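HTH tetR-type domain-containing protein (PDB 3IUV) is an uncharacterized member of the TetR family that probably binds DNA through a helix-turn-helix motif and regulates transcription. Local coordinates at residues 11-16 with 62-67. Numbering follows the deposited sequence.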
ATOM      1  N   ARG A  11      -8.208 -30.304   5.254  1.00122.04           N
ATOM      2  CA  ARG A  11      -7.748 -30.029   6.588  1.00112.58           C
ATOM      3  C   ARG A  11      -6.981 -28.715   6.534  1.00101.75           C
ATOM      4  O   ARG A  11      -7.323 -27.761   7.231  1.00 94.29           O
ATOM      5  CB  ARG A  11      -6.836 -31.144   7.074  1.00112.24           C
ATOM      6  CG  ARG A  11      -5.674 -30.633   7.904  1.00118.70           C
ATOM      7  CD  ARG A  11      -6.051 -30.355   9.344  1.00116.29           C
ATOM      8  NE  ARG A  11      -7.473 -30.082   9.511  1.00106.00           N
ATOM      9  CZ  ARG A  11      -8.307 -30.864  10.188  1.00103.64           C
ATOM     10  NH1 ARG A  11      -7.870 -31.969  10.784  1.00 88.57           N
ATOM     11  NH2 ARG A  11      -9.581 -30.529  10.286  1.00115.42           N
ATOM     12  N   ARG A  12      -5.965 -28.663   5.673  1.00 96.95           N
ATOM     13  CA  ARG A  12      -5.044 -27.526   5.639  1.00 92.88           C
ATOM     14  C   ARG A  12      -5.671 -26.265   5.032  1.00 92.41           C
ATOM     15  O   ARG A  12      -5.240 -25.140   5.299  1.00 80.80           O
ATOM     16  CB  ARG A  12      -3.735 -27.906   4.929  1.00 92.75           C
ATOM     17  CG  ARG A  12      -3.646 -27.561   3.451  1.00 86.80           C
ATOM     18  CD  ARG A  12      -2.174 -27.373   3.001  1.00 92.84           C
ATOM     19  NE  ARG A  12      -2.056 -26.335   1.965  1.00103.42           N
ATOM     20  CZ  ARG A  12      -0.994 -25.547   1.780  1.00 87.06           C
ATOM     21  NH1 ARG A  12      -0.999 -24.641   0.812  1.00 77.73           N
ATOM     22  NH2 ARG A  12       0.072 -25.659   2.556  1.00 82.21           N
ATOM     23  N   GLN A  13      -6.699 -26.461   4.219  1.00 90.74           N
ATOM     24  CA  GLN A  13      -7.428 -25.354   3.654  1.00 82.42           C
ATOM     25  C   GLN A  13      -8.221 -24.643   4.742  1.00 92.71           C
ATOM     26  O   GLN A  13      -8.190 -23.405   4.861  1.00 93.63           O
ATOM     27  CB  GLN A  13      -8.388 -25.872   2.590  1.00100.95           C
ATOM     28  CG  GLN A  13      -9.064 -24.772   1.791  1.00104.45           C
ATOM     29  CD  GLN A  13      -8.061 -23.903   1.070  1.00 93.84           C
ATOM     30  OE1 GLN A  13      -7.083 -24.400   0.493  1.00 87.18           O
ATOM     31  NE2 GLN A  13      -8.290 -22.597   1.102  1.00 92.35           N
ATOM     32  N   ARG A  14      -8.952 -25.435   5.522  1.00 95.40           N
ATOM     33  CA  ARG A  14      -9.750 -24.899   6.611  1.00 94.42           C
ATOM     34  C   ARG A  14      -8.855 -24.032   7.440  1.00 97.53           C
ATOM     35  O   ARG A  14      -9.250 -22.945   7.870  1.00110.59           O
ATOM     36  CB  ARG A  14     -10.300 -26.020   7.483  1.00 98.12           C
ATOM     37  CG  ARG A  14     -11.523 -26.711   6.921  1.00104.18           C
ATOM     38  CD  ARG A  14     -11.918 -27.857   7.822  1.00114.31           C
ATOM     39  NE  ARG A  14     -11.795 -27.492   9.231  1.00116.48           N
ATOM     40  CZ  ARG A  14     -12.044 -28.324  10.237  1.00121.04           C
ATOM     41  NH1 ARG A  14     -12.430 -29.564   9.981  1.00119.98           N
ATOM     42  NH2 ARG A  14     -11.909 -27.923  11.497  1.00125.11           N
ATOM     43  N   ILE A  15      -7.636 -24.523   7.657  1.00 83.93           N
ATOM     44  CA  ILE A  15      -6.643 -23.796   8.444  1.00 91.16           C
ATOM     45  C   ILE A  15      -6.284 -22.439   7.808  1.00 94.93           C
ATOM     46  O   ILE A  15      -6.454 -21.386   8.438  1.00 95.12           O
ATOM     47  CB  ILE A  15      -5.386 -24.669   8.737  1.00 75.00           C
ATOM     48  CG1 ILE A  15      -5.728 -25.757   9.776  1.00 69.66           C
ATOM     49  CG2 ILE A  15      -4.181 -23.803   9.180  1.00 66.78           C
ATOM     50  CD1 ILE A  15      -4.600 -26.701  10.104  1.00 57.18           C
ATOM     51  N   ILE A  16      -5.815 -22.465   6.563  1.00 91.32           N
ATOM     52  CA  ILE A  16      -5.448 -21.248   5.844  1.00 88.90           C
ATOM     53  C   ILE A  16      -6.587 -20.238   5.803  1.00 99.03           C
ATOM     54  O   ILE A  16      -6.387 -19.034   6.018  1.00 99.09           O
ATOM     55  CB  ILE A  16      -5.045 -21.580   4.419  1.00 92.31           C
ATOM     56  CG1 ILE A  16      -3.750 -22.397   4.443  1.00 97.01           C
ATOM     57  CG2 ILE A  16      -4.888 -20.305   3.610  1.00 88.45           C
ATOM     58  CD1 ILE A  16      -3.319 -22.892   3.089  1.00 90.70           C
ATOM     59  N   LEU A  62      -1.207 -15.786   2.253  1.00111.75           N
ATOM     60  CA  LEU A  62      -1.178 -14.809   1.180  1.00112.48           C
ATOM     61  C   LEU A  62      -1.140 -15.440  -0.213  1.00114.56           C
ATOM     62  O   LEU A  62      -1.964 -15.119  -1.066  1.00116.40           O
ATOM     63  CB  LEU A  62      -0.012 -13.845   1.362  1.00116.76           C
ATOM     64  CG  LEU A  62       0.078 -12.792   0.261  1.00124.36           C
ATOM     65  CD1 LEU A  62       0.790 -13.350  -0.959  1.00130.18           C
ATOM     66  CD2 LEU A  62      -1.304 -12.273  -0.111  1.00124.91           C
ATOM     67  N   ARG A  63      -0.169 -16.310  -0.457  1.00112.52           N
ATOM     68  CA  ARG A  63      -0.051 -16.950  -1.761  1.00115.98           C
ATOM     69  C   ARG A  63      -1.424 -17.380  -2.275  1.00115.26           C
ATOM     70  O   ARG A  63      -1.648 -17.424  -3.484  1.00113.52           O
ATOM     71  CB  ARG A  63       0.919 -18.141  -1.699  1.00123.79           C
ATOM     72  CG  ARG A  63       1.300 -18.753  -3.055  1.00127.93           C
ATOM     73  CD  ARG A  63       2.650 -19.464  -2.971  1.00129.20           C
ATOM     74  NE  ARG A  63       3.761 -18.517  -2.852  1.00128.95           N
ATOM     75  CZ  ARG A  63       4.917 -18.772  -2.245  1.00124.25           C
ATOM     76  NH1 ARG A  63       5.129 -19.953  -1.676  1.00122.67           N
ATOM     77  NH2 ARG A  63       5.857 -17.835  -2.196  1.00118.92           N
ATOM     78  N   GLN A  64      -2.341 -17.689  -1.357  1.00114.74           N
ATOM     79  CA  GLN A  64      -3.724 -17.978  -1.732  1.00106.73           C
ATOM     80  C   GLN A  64      -4.387 -16.728  -2.281  1.00109.82           C
ATOM     81  O   GLN A  64      -5.013 -16.762  -3.339  1.00110.73           O
ATOM     82  CB  GLN A  64      -4.542 -18.506  -0.553  1.00 96.69           C
ATOM     83  CG  GLN A  64      -6.046 -18.327  -0.766  1.00 95.63           C
ATOM     84  CD  GLN A  64      -6.888 -19.414  -0.106  1.00110.50           C
ATOM     85  OE1 GLN A  64      -6.486 -20.586  -0.029  1.00 99.11           O
ATOM     86  NE2 GLN A  64      -8.077 -19.030   0.362  1.00119.44           N
ATOM     87  N   ALA A  65      -4.272 -15.624  -1.549  1.00113.06           N
ATOM     88  CA  ALA A  65      -4.715 -14.337  -2.075  1.00112.36           C
ATOM     89  C   ALA A  65      -4.160 -14.181  -3.484  1.00110.70           C
ATOM     90  O   ALA A  65      -4.921 -14.112  -4.452  1.00108.98           O
ATOM     91  CB  ALA A  65      -4.242 -13.202  -1.198  1.00109.58           C
ATOM     92  N   ASN A  66      -2.830 -14.133  -3.590  1.00108.13           N
ATOM     93  CA  ASN A  66      -2.140 -14.126  -4.888  1.00 91.69           C
ATOM     94  C   ASN A  66      -2.723 -15.071  -5.948  1.00 82.67           C
ATOM     95  O   ASN A  66      -2.773 -14.715  -7.112  1.00 81.01           O
ATOM     96  CB  ASN A  66      -0.642 -14.406  -4.732  1.00 86.11           C
ATOM     97  CG  ASN A  66       0.141 -13.191  -4.300  1.00 80.04           C
ATOM     98  OD1 ASN A  66      -0.394 -12.082  -4.244  1.00 93.19           O
ATOM     99  ND2 ASN A  66       1.423 -13.389  -3.989  1.00 75.15           N
ATOM    100  N   GLU A  67      -3.158 -16.269  -5.564  1.00 96.37           N
ATOM    101  CA  GLU A  67      -3.749 -17.193  -6.539  1.00 97.13           C
ATOM    102  C   GLU A  67      -5.199 -16.840  -6.896  1.00 91.88           C
ATOM    103  O   GLU A  67      -5.671 -17.158  -7.989  1.00 79.54           O
ATOM    104  CB  GLU A  67      -3.619 -18.642  -6.074  1.00 97.42           C
ATOM    105  CG  GLU A  67      -2.172 -19.127  -6.057  1.00113.48           C
ATOM    106  CD  GLU A  67      -1.998 -20.489  -5.392  1.00131.13           C
ATOM    107  OE1 GLU A  67      -0.838 -20.947  -5.288  1.00133.57           O
ATOM    108  OE2 GLU A  67      -3.013 -21.097  -4.974  1.00132.39           O
TER
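Q64 reaches from helix 54-73 across to helix 11-24 and meets Q13 amide to amide, in a bond from Q13 NE2 to Q64 OE1 of 2.9 Å. The bond is nearly straight, 172° at the hydrogen, and uses a lone pair of Q64 OE1 in the carbonyl plane. The amides are nearly coplanar (10°), and Q64 OE1 lies close to the plane of the Q13 amide, although the side chains cross at about a right angle. Glutamine suits both places: the two long chains together bridge Q13 CA and Q64 CA, 9.9 Å apart, and each amide can both give and accept. With CG anti to the backbone N (chi1 -172°) and a bend at chi2, Q13 carries its amide across to Q64, although its CB does not point there. D17, one turn further along helix 11-24, accepts from both amides, taking Q13 NE2 on OD2 and Q64 NE2 on OD1, which helps to fix how each amide is flipped. Beside this polar link, the CG2 methyl of I16 lies 4.0 Å from Q64 OE1; I16 is buried and also touches F51, so an aliphatic residue suits it. The small interface joins helix 11-24, the first of the DNA-binding domain, whose predicted helix-turn-helix spans residues 32-51, to the long helix running on to the C-terminal domain, an arrangement characteristic of the TetR fold.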